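Local coordinates for major capsid protein (Faustovirus, PDB 5J7O) that forms the icosahedral shell of a large double-stranded DNA virus, probably assembling as double jelly-roll trimers into its outer capsid, at residues Y73-N79 and Q90-F96; P250-L254 and G264-N268. One frame throughout, in Å; residues are numbered along the deposited sequence.

Contact 1. Residues Y73-N79 and Q90-F96; sequences YQKTRPN and QFSIPQF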
ATOM      1  N   TYR B  73     -32.693  -4.110   3.267  1.00 40.66           N
ATOM      2  CA  TYR B  73     -32.238  -3.771   4.604  1.00 39.64           C
ATOM      3  C   TYR B  73     -33.338  -3.070   5.390  1.00 39.88           C
ATOM      4  O   TYR B  73     -34.215  -2.411   4.826  1.00 39.87           O
ATOM      5  CB  TYR B  73     -30.992  -2.888   4.544  1.00 39.71           C
ATOM      6  CG  TYR B  73     -29.744  -3.646   4.161  1.00 38.71           C
ATOM      7  CD1 TYR B  73     -28.890  -4.149   5.132  1.00 36.05           C
ATOM      8  CD2 TYR B  73     -29.428  -3.872   2.828  1.00 38.17           C
ATOM      9  CE1 TYR B  73     -27.750  -4.848   4.787  1.00 36.33           C
ATOM     10  CE2 TYR B  73     -28.291  -4.571   2.474  1.00 37.01           C
ATOM     11  CZ  TYR B  73     -27.457  -5.058   3.457  1.00 35.86           C
ATOM     12  OH  TYR B  73     -26.323  -5.755   3.109  1.00 35.65           O
ATOM     13  N   GLN B  74     -33.282  -3.230   6.710  1.00 38.72           N
ATOM     14  CA  GLN B  74     -34.237  -2.623   7.624  1.00 39.82           C
ATOM     15  C   GLN B  74     -33.491  -2.203   8.878  1.00 39.80           C
ATOM     16  O   GLN B  74     -32.738  -2.998   9.447  1.00 39.82           O
ATOM     17  CB  GLN B  74     -35.366  -3.601   7.973  1.00 42.66           C
ATOM     18  CG  GLN B  74     -36.445  -3.022   8.872  1.00 45.40           C
ATOM     19  CD  GLN B  74     -37.533  -4.030   9.191  1.00 49.31           C
ATOM     20  OE1 GLN B  74     -37.253  -5.144   9.633  1.00 53.09           O
ATOM     21  NE2 GLN B  74     -38.783  -3.646   8.958  1.00 48.44           N
ATOM     22  N   LYS B  75     -33.685  -0.956   9.299  1.00 40.29           N
ATOM     23  CA  LYS B  75     -33.016  -0.421  10.475  1.00 40.26           C
ATOM     24  C   LYS B  75     -34.019  -0.236  11.605  1.00 42.36           C
ATOM     25  O   LYS B  75     -35.165   0.167  11.376  1.00 44.74           O
ATOM     26  CB  LYS B  75     -32.310   0.903  10.160  1.00 39.09           C
ATOM     27  CG  LYS B  75     -33.214   2.047   9.732  1.00 37.95           C
ATOM     28  CD  LYS B  75     -32.382   3.243   9.289  1.00 36.67           C
ATOM     29  CE  LYS B  75     -33.243   4.461   8.995  1.00 35.44           C
ATOM     30  NZ  LYS B  75     -33.712   5.127  10.241  1.00 36.51           N
ATOM     31  N   THR B  76     -33.584  -0.546  12.825  1.00 45.00           N
ATOM     32  CA  THR B  76     -34.446  -0.472  13.993  1.00 48.96           C
ATOM     33  C   THR B  76     -33.687   0.176  15.143  1.00 48.48           C
ATOM     34  O   THR B  76     -32.454   0.204  15.166  1.00 47.79           O
ATOM     35  CB  THR B  76     -34.958  -1.858  14.411  1.00 54.34           C
ATOM     36  OG1 THR B  76     -35.955  -1.715  15.431  1.00 59.41           O
ATOM     37  CG2 THR B  76     -33.817  -2.715  14.942  1.00 53.67           C
ATOM     38  N   ARG B  77     -34.445   0.700  16.097  1.00 49.37           N
ATOM     39  CA  ARG B  77     -33.917   1.391  17.259  1.00 49.66           C
ATOM     40  C   ARG B  77     -33.865   0.463  18.463  1.00 46.83           C
ATOM     41  O   ARG B  77     -34.559  -0.558  18.504  1.00 45.17           O
ATOM     42  CB  ARG B  77     -34.779   2.618  17.580  1.00 52.90           C
ATOM     43  CG  ARG B  77     -34.781   3.662  16.483  1.00 54.82           C
ATOM     44  CD  ARG B  77     -35.260   5.007  16.996  1.00 56.62           C
ATOM     45  NE  ARG B  77     -35.181   6.034  15.961  1.00 59.17           N
ATOM     46  CZ  ARG B  77     -34.065   6.677  15.632  1.00 60.20           C
ATOM     47  NH1 ARG B  77     -32.928   6.399  16.256  1.00 59.83           N
ATOM     48  NH2 ARG B  77     -34.085   7.597  14.677  1.00 60.94           N
ATOM     49  N   PRO B  78     -33.042   0.777  19.461  1.00 46.35           N
ATOM     50  CA  PRO B  78     -32.962  -0.087  20.642  1.00 47.75           C
ATOM     51  C   PRO B  78     -34.206   0.014  21.511  1.00 50.76           C
ATOM     52  O   PRO B  78     -34.939   1.006  21.496  1.00 50.38           O
ATOM     53  CB  PRO B  78     -31.731   0.440  21.384  1.00 45.74           C
ATOM     54  CG  PRO B  78     -31.622   1.860  20.956  1.00 44.39           C
ATOM     55  CD  PRO B  78     -32.064   1.878  19.523  1.00 44.83           C
ATOM     56  N   ASN B  79     -34.435  -1.047  22.282  1.00 54.06           N
ATOM     57  CA  ASN B  79     -35.523  -1.091  23.249  1.00 56.83           C
ATOM     58  C   ASN B  79     -35.194  -0.355  24.539  1.00 57.54           C
ATOM     59  O   ASN B  79     -36.057  -0.266  25.419  1.00 56.81           O
ATOM     60  CB  ASN B  79     -35.876  -2.544  23.581  1.00 58.56           C
ATOM     61  CG  ASN B  79     -35.909  -3.434  22.357  1.00 59.57           C
ATOM     62  OD1 ASN B  79     -36.448  -3.060  21.316  1.00 60.23           O
ATOM     63  ND2 ASN B  79     -35.322  -4.622  22.473  1.00 59.63           N
ATOM     64  N   GLN B  90     -29.806  -2.758  23.589  1.00 45.48           N
ATOM     65  CA  GLN B  90     -30.410  -3.986  23.089  1.00 44.76           C
ATOM     66  C   GLN B  90     -31.385  -3.676  21.965  1.00 46.13           C
ATOM     67  O   GLN B  90     -32.272  -2.832  22.120  1.00 47.44           O
ATOM     68  CB  GLN B  90     -31.133  -4.749  24.200  1.00 44.47           C
ATOM     69  CG  GLN B  90     -31.605  -6.126  23.766  1.00 46.43           C
ATOM     70  CD  GLN B  90     -32.541  -6.768  24.764  1.00 49.98           C
ATOM     71  OE1 GLN B  90     -33.630  -6.258  25.028  1.00 51.17           O
ATOM     72  NE2 GLN B  90     -32.124  -7.898  25.324  1.00 51.81           N
ATOM     73  N   PHE B  91     -31.222  -4.372  20.843  1.00 45.27           N
ATOM     74  CA  PHE B  91     -32.140  -4.298  19.717  1.00 44.92           C
ATOM     75  C   PHE B  91     -32.939  -5.590  19.625  1.00 44.66           C
ATOM     76  O   PHE B  91     -32.402  -6.680  19.846  1.00 45.09           O
ATOM     77  CB  PHE B  91     -31.398  -4.087  18.393  1.00 44.03           C
ATOM     78  CG  PHE B  91     -30.513  -2.877  18.367  1.00 42.52           C
ATOM     79  CD1 PHE B  91     -29.207  -2.949  18.819  1.00 42.74           C
ATOM     80  CD2 PHE B  91     -30.979  -1.674  17.864  1.00 41.65           C
ATOM     81  CE1 PHE B  91     -28.385  -1.839  18.786  1.00 43.06           C
ATOM     82  CE2 PHE B  91     -30.161  -0.561  17.828  1.00 41.89           C
ATOM     83  CZ  PHE B  91     -28.864  -0.644  18.290  1.00 42.52           C
ATOM     84  N   SER B  92     -34.219  -5.467  19.298  1.00 43.75           N
ATOM     85  CA  SER B  92     -34.970  -6.615  18.821  1.00 45.00           C
ATOM     86  C   SER B  92     -34.725  -6.788  17.328  1.00 45.37           C
ATOM     87  O   SER B  92     -34.520  -5.815  16.596  1.00 45.82           O
ATOM     88  CB  SER B  92     -36.466  -6.447  19.091  1.00 46.38           C
ATOM     89  OG  SER B  92     -36.755  -6.549  20.473  1.00 47.52           O
ATOM     90  N   ILE B  93     -34.724  -8.037  16.883  1.00 44.47           N
ATOM     91  CA  ILE B  93     -34.620  -8.327  15.455  1.00 43.21           C
ATOM     92  C   ILE B  93     -36.041  -8.395  14.909  1.00 44.23           C
ATOM     93  O   ILE B  93     -36.740  -9.395  15.127  1.00 44.27           O
ATOM     94  CB  ILE B  93     -33.840  -9.624  15.194  1.00 41.47           C
ATOM     95  CG1 ILE B  93     -32.460  -9.546  15.851  1.00 39.75           C
ATOM     96  CG2 ILE B  93     -33.698  -9.864  13.699  1.00 40.69           C
ATOM     97  CD1 ILE B  93     -31.642 -10.811  15.717  1.00 38.86           C
ATOM     98  N   PRO B  94     -36.509  -7.360  14.211  1.00 45.92           N
ATOM     99  CA  PRO B  94     -37.918  -7.318  13.809  1.00 46.67           C
ATOM    100  C   PRO B  94     -38.261  -8.431  12.835  1.00 49.06           C
ATOM    101  O   PRO B  94     -37.400  -8.998  12.158  1.00 49.26           O
ATOM    102  CB  PRO B  94     -38.062  -5.941  13.146  1.00 45.77           C
ATOM    103  CG  PRO B  94     -36.864  -5.160  13.591  1.00 45.11           C
ATOM    104  CD  PRO B  94     -35.774  -6.167  13.764  1.00 44.84           C
ATOM    105  N   GLN B  95     -39.550  -8.747  12.778  1.00 50.38           N
ATOM    106  CA  GLN B  95     -40.050  -9.716  11.816  1.00 51.10           C
ATOM    107  C   GLN B  95     -40.259  -9.015  10.480  1.00 46.29           C
ATOM    108  O   GLN B  95     -41.070  -8.087  10.378  1.00 42.69           O
ATOM    109  CB  GLN B  95     -41.346 -10.345  12.316  1.00 56.13           C
ATOM    110  CG  GLN B  95     -41.691 -11.656  11.641  1.00 60.52           C
ATOM    111  CD  GLN B  95     -42.691 -12.463  12.437  1.00 62.82           C
ATOM    112  OE1 GLN B  95     -42.317 -13.247  13.310  1.00 62.74           O
ATOM    113  NE2 GLN B  95     -43.971 -12.277  12.141  1.00 64.26           N
ATOM    114  N   PHE B  96     -39.516  -9.444   9.464  1.00 45.16           N
ATOM    115  CA  PHE B  96     -39.563  -8.787   8.165  1.00 44.55           C
ATOM    116  C   PHE B  96     -39.436  -9.810   7.044  1.00 46.91           C
ATOM    117  O   PHE B  96     -40.419 -10.122   6.365  1.00 48.08           O
ATOM    118  CB  PHE B  96     -38.457  -7.734   8.064  1.00 42.00           C
ATOM    119  CG  PHE B  96     -38.598  -6.807   6.890  1.00 39.83           C
ATOM    120  CD1 PHE B  96     -39.820  -6.642   6.257  1.00 39.66           C
ATOM    121  CD2 PHE B  96     -37.503  -6.103   6.417  1.00 39.41           C
ATOM    122  CE1 PHE B  96     -39.945  -5.789   5.176  1.00 38.88           C
ATOM    123  CE2 PHE B  96     -37.622  -5.250   5.336  1.00 38.69           C
ATOM    124  CZ  PHE B  96     -38.845  -5.092   4.715  1.00 38.33           C
TER
HETATM  125  O   HOH W   1     -35.273  -3.111  18.982  1.00 36.06           O
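Asn-79 binds segment 90-96 through its backbone and its side chain. Asn-79 N donates to Gln-90 O at 2.8 Å. Its ND2 donates to Ser-92 OG at 3.1 Å, with the hydroxyl tilted 26° out of the amide plane. The same ND2 makes a weak bond to Gln-90 OE1. Pro-78 and Phe-91 lie side by side and point the same way. Pro-78 CB sits over one face of the ring, offset toward its rim, in a CH-pi contact. Thr-76 CB lies 3.9 Å from Pro-94 CG, the two side chains reaching toward each other. Farther along, Gln-74 is extended, with CG anti to the backbone N (chi1 -177°). This brings NE2 over one face of the Phe-96 ring, toward its rim, while OE1 lies against Phe-96 CB. The amide and ring planes are 31° apart. A water fixes the Asn-79 end: it donates to Arg-77 O and Asn-79 OD1 and accepts from Ser-92 N. The contact joins strands 69-76 and 88-92, of two different antiparallel sheets, and the loops after them, consistent with the double jelly-roll fold. Strand 69-76 pairs with strand 389-401, whose Phe-400 packs edge-to-face with Phe-96. Strand 88-92 pairs with strand 320-326.

Contact 2. Residues P250-L254 and G264-N268; sequences PIVAL and GSPVN
Ser-265 and Pro-266 meet residues 251-254 inside the long loop that joins strands 232-240 and 273-280 of this double jelly-roll capsid protein. Neither segment belongs to a strand, and the contact closes an irregular excursion of that loop. Three hydrogen bonds cross it. Ser-265 OG donates to Ile-251 O and accepts from Leu-254 N at 2.9 Å, so one hydroxyl ties together both ends of a short turn. The hydroxyl is placed there by chi1 of 167°, which sets OG opposite the backbone N. Ala-253 N donates to Pro-266 O at 2.9 Å. Ala-253 has positive phi and psi (58° and 53°), which turns the chain between the Ala-253 and Leu-254 donors. Apolar packing lies beside these bonds. Ile-251 CG2 is 4.0 Å from Pro-266 CG, and the two side chains cross at about a right angle. Ala-253 CB reaches Val-267 CG1 at 4.3 Å. Trp-247 packs on both Val-252 and Pro-266. The third subunit of the trimer also covers this region, with its Val-346 against Ile-251 and its Tyr-480 against Pro-266. Pro-266 O takes a further contact, a CA-H...O approach from Val-252 CA at 3.2 Å.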
ATOM      1  N   PRO B 250      28.365  27.405  -6.816  1.00 43.81           N
ATOM      2  CA  PRO B 250      29.735  27.157  -6.325  1.00 42.93           C
ATOM      3  C   PRO B 250      30.018  25.722  -5.899  1.00 42.27           C
ATOM      4  O   PRO B 250      31.193  25.341  -5.836  1.00 42.45           O
ATOM      5  CB  PRO B 250      29.859  28.120  -5.139  1.00 44.07           C
ATOM      6  CG  PRO B 250      28.974  29.239  -5.495  1.00 44.81           C
ATOM      7  CD  PRO B 250      27.795  28.612  -6.183  1.00 43.92           C
ATOM      8  N   ILE B 251      29.001  24.914  -5.604  1.00 41.29           N
ATOM      9  CA  ILE B 251      29.208  23.541  -5.157  1.00 40.21           C
ATOM     10  C   ILE B 251      28.790  22.518  -6.201  1.00 40.80           C
ATOM     11  O   ILE B 251      28.940  21.309  -5.968  1.00 40.38           O
ATOM     12  CB  ILE B 251      28.484  23.278  -3.820  1.00 38.93           C
ATOM     13  CG1 ILE B 251      29.191  22.178  -3.022  1.00 37.44           C
ATOM     14  CG2 ILE B 251      27.019  22.923  -4.058  1.00 38.62           C
ATOM     15  CD1 ILE B 251      28.685  22.027  -1.602  1.00 35.71           C
ATOM     16  N   VAL B 252      28.305  22.959  -7.358  1.00 41.60           N
ATOM     17  CA  VAL B 252      27.715  22.066  -8.349  1.00 41.11           C
ATOM     18  C   VAL B 252      28.770  21.644  -9.363  1.00 42.27           C
ATOM     19  O   VAL B 252      29.438  22.491  -9.971  1.00 41.95           O
ATOM     20  CB  VAL B 252      26.523  22.740  -9.048  1.00 40.30           C
ATOM     21  CG1 VAL B 252      26.079  21.923 -10.247  1.00 41.26           C
ATOM     22  CG2 VAL B 252      25.375  22.920  -8.069  1.00 38.70           C
ATOM     23  N   ALA B 253      28.913  20.328  -9.548  1.00 42.20           N
ATOM     24  CA  ALA B 253      29.745  19.746 -10.605  1.00 40.77           C
ATOM     25  C   ALA B 253      31.197  20.216 -10.506  1.00 40.59           C
ATOM     26  O   ALA B 253      31.786  20.704 -11.473  1.00 40.63           O
ATOM     27  CB  ALA B 253      29.163  20.048 -11.989  1.00 39.74           C
ATOM     28  N   LEU B 254      31.776  20.057  -9.322  1.00 41.52           N
ATOM     29  CA  LEU B 254      33.166  20.414  -9.092  1.00 43.99           C
ATOM     30  C   LEU B 254      34.080  19.241  -9.428  1.00 45.66           C
ATOM     31  O   LEU B 254      33.713  18.074  -9.265  1.00 45.95           O
ATOM     32  CB  LEU B 254      33.384  20.834  -7.638  1.00 44.72           C
ATOM     33  CG  LEU B 254      32.515  21.965  -7.087  1.00 44.63           C
ATOM     34  CD1 LEU B 254      32.729  22.112  -5.589  1.00 45.66           C
ATOM     35  CD2 LEU B 254      32.811  23.272  -7.806  1.00 45.06           C
ATOM     36  N   GLY B 264      30.610  14.356  -3.114  1.00 34.94           N
ATOM     37  CA  GLY B 264      29.943  15.352  -2.305  1.00 34.92           C
ATOM     38  C   GLY B 264      29.535  16.596  -3.064  1.00 35.23           C
ATOM     39  O   GLY B 264      28.827  17.441  -2.502  1.00 34.00           O
ATOM     40  N   SER B 265      29.967  16.732  -4.318  1.00 35.61           N
ATOM     41  CA  SER B 265      29.561  17.849  -5.158  1.00 33.86           C
ATOM     42  C   SER B 265      28.347  17.428  -5.974  1.00 35.05           C
ATOM     43  O   SER B 265      28.489  16.613  -6.898  1.00 35.26           O
ATOM     44  CB  SER B 265      30.699  18.270  -6.077  1.00 33.67           C
ATOM     45  OG  SER B 265      30.239  19.136  -7.099  1.00 33.13           O
ATOM     46  N   PRO B 266      27.152  17.935  -5.676  1.00 36.19           N
ATOM     47  CA  PRO B 266      25.973  17.541  -6.455  1.00 37.85           C
ATOM     48  C   PRO B 266      26.073  18.005  -7.899  1.00 39.82           C
ATOM     49  O   PRO B 266      26.738  18.993  -8.220  1.00 41.94           O
ATOM     50  CB  PRO B 266      24.817  18.238  -5.727  1.00 37.83           C
ATOM     51  CG  PRO B 266      25.456  19.363  -4.983  1.00 36.74           C
ATOM     52  CD  PRO B 266      26.818  18.877  -4.595  1.00 35.16           C
ATOM     53  N   VAL B 267      25.403  17.264  -8.777  1.00 36.55           N
ATOM     54  CA  VAL B 267      25.353  17.575 -10.197  1.00 35.35           C
ATOM     55  C   VAL B 267      23.893  17.762 -10.596  1.00 36.48           C
ATOM     56  O   VAL B 267      22.976  17.559  -9.799  1.00 37.76           O
ATOM     57  CB  VAL B 267      26.025  16.490 -11.061  1.00 35.03           C
ATOM     58  CG1 VAL B 267      27.476  16.302 -10.645  1.00 35.70           C
ATOM     59  CG2 VAL B 267      25.263  15.179 -10.957  1.00 31.43           C
ATOM     60  N   ASN B 268      23.692  18.160 -11.850  1.00 36.53           N
ATOM     61  CA  ASN B 268      22.344  18.347 -12.368  1.00 35.04           C
ATOM     62  C   ASN B 268      21.543  17.054 -12.257  1.00 35.50           C
ATOM     63  O   ASN B 268      22.095  15.951 -12.258  1.00 36.72           O
ATOM     64  CB  ASN B 268      22.387  18.807 -13.825  1.00 36.39           C
ATOM     65  CG  ASN B 268      22.852  20.240 -13.974  1.00 39.34           C
ATOM     66  OD1 ASN B 268      22.602  21.082 -13.109  1.00 39.23           O
ATOM     67  ND2 ASN B 268      23.530  20.530 -15.080  1.00 40.51           N
TER

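In the fold
Contact 1 and contact 2 lie on opposite sides of the centre of the chain. Their centres are about 71 Å apart and their nearest atoms about 55 Å apart, so they do not touch. They follow one another along the sequence, contact 1 closing before contact 2 opens. Contact 1 belongs to the strand framework, its centre about 31 Å from the centre of the chain. Contact 2 lies farther out, its centre about 44 Å from it, in a loop that extends away from the sheets. Both also reach neighbouring subunits. The Tyr-73 hydroxyl, held by Asp-102, also hydrogen-bonds to Tyr-553 OH of the second subunit. Gly-264 O in contact 2 bonds to Thr-372 of the third.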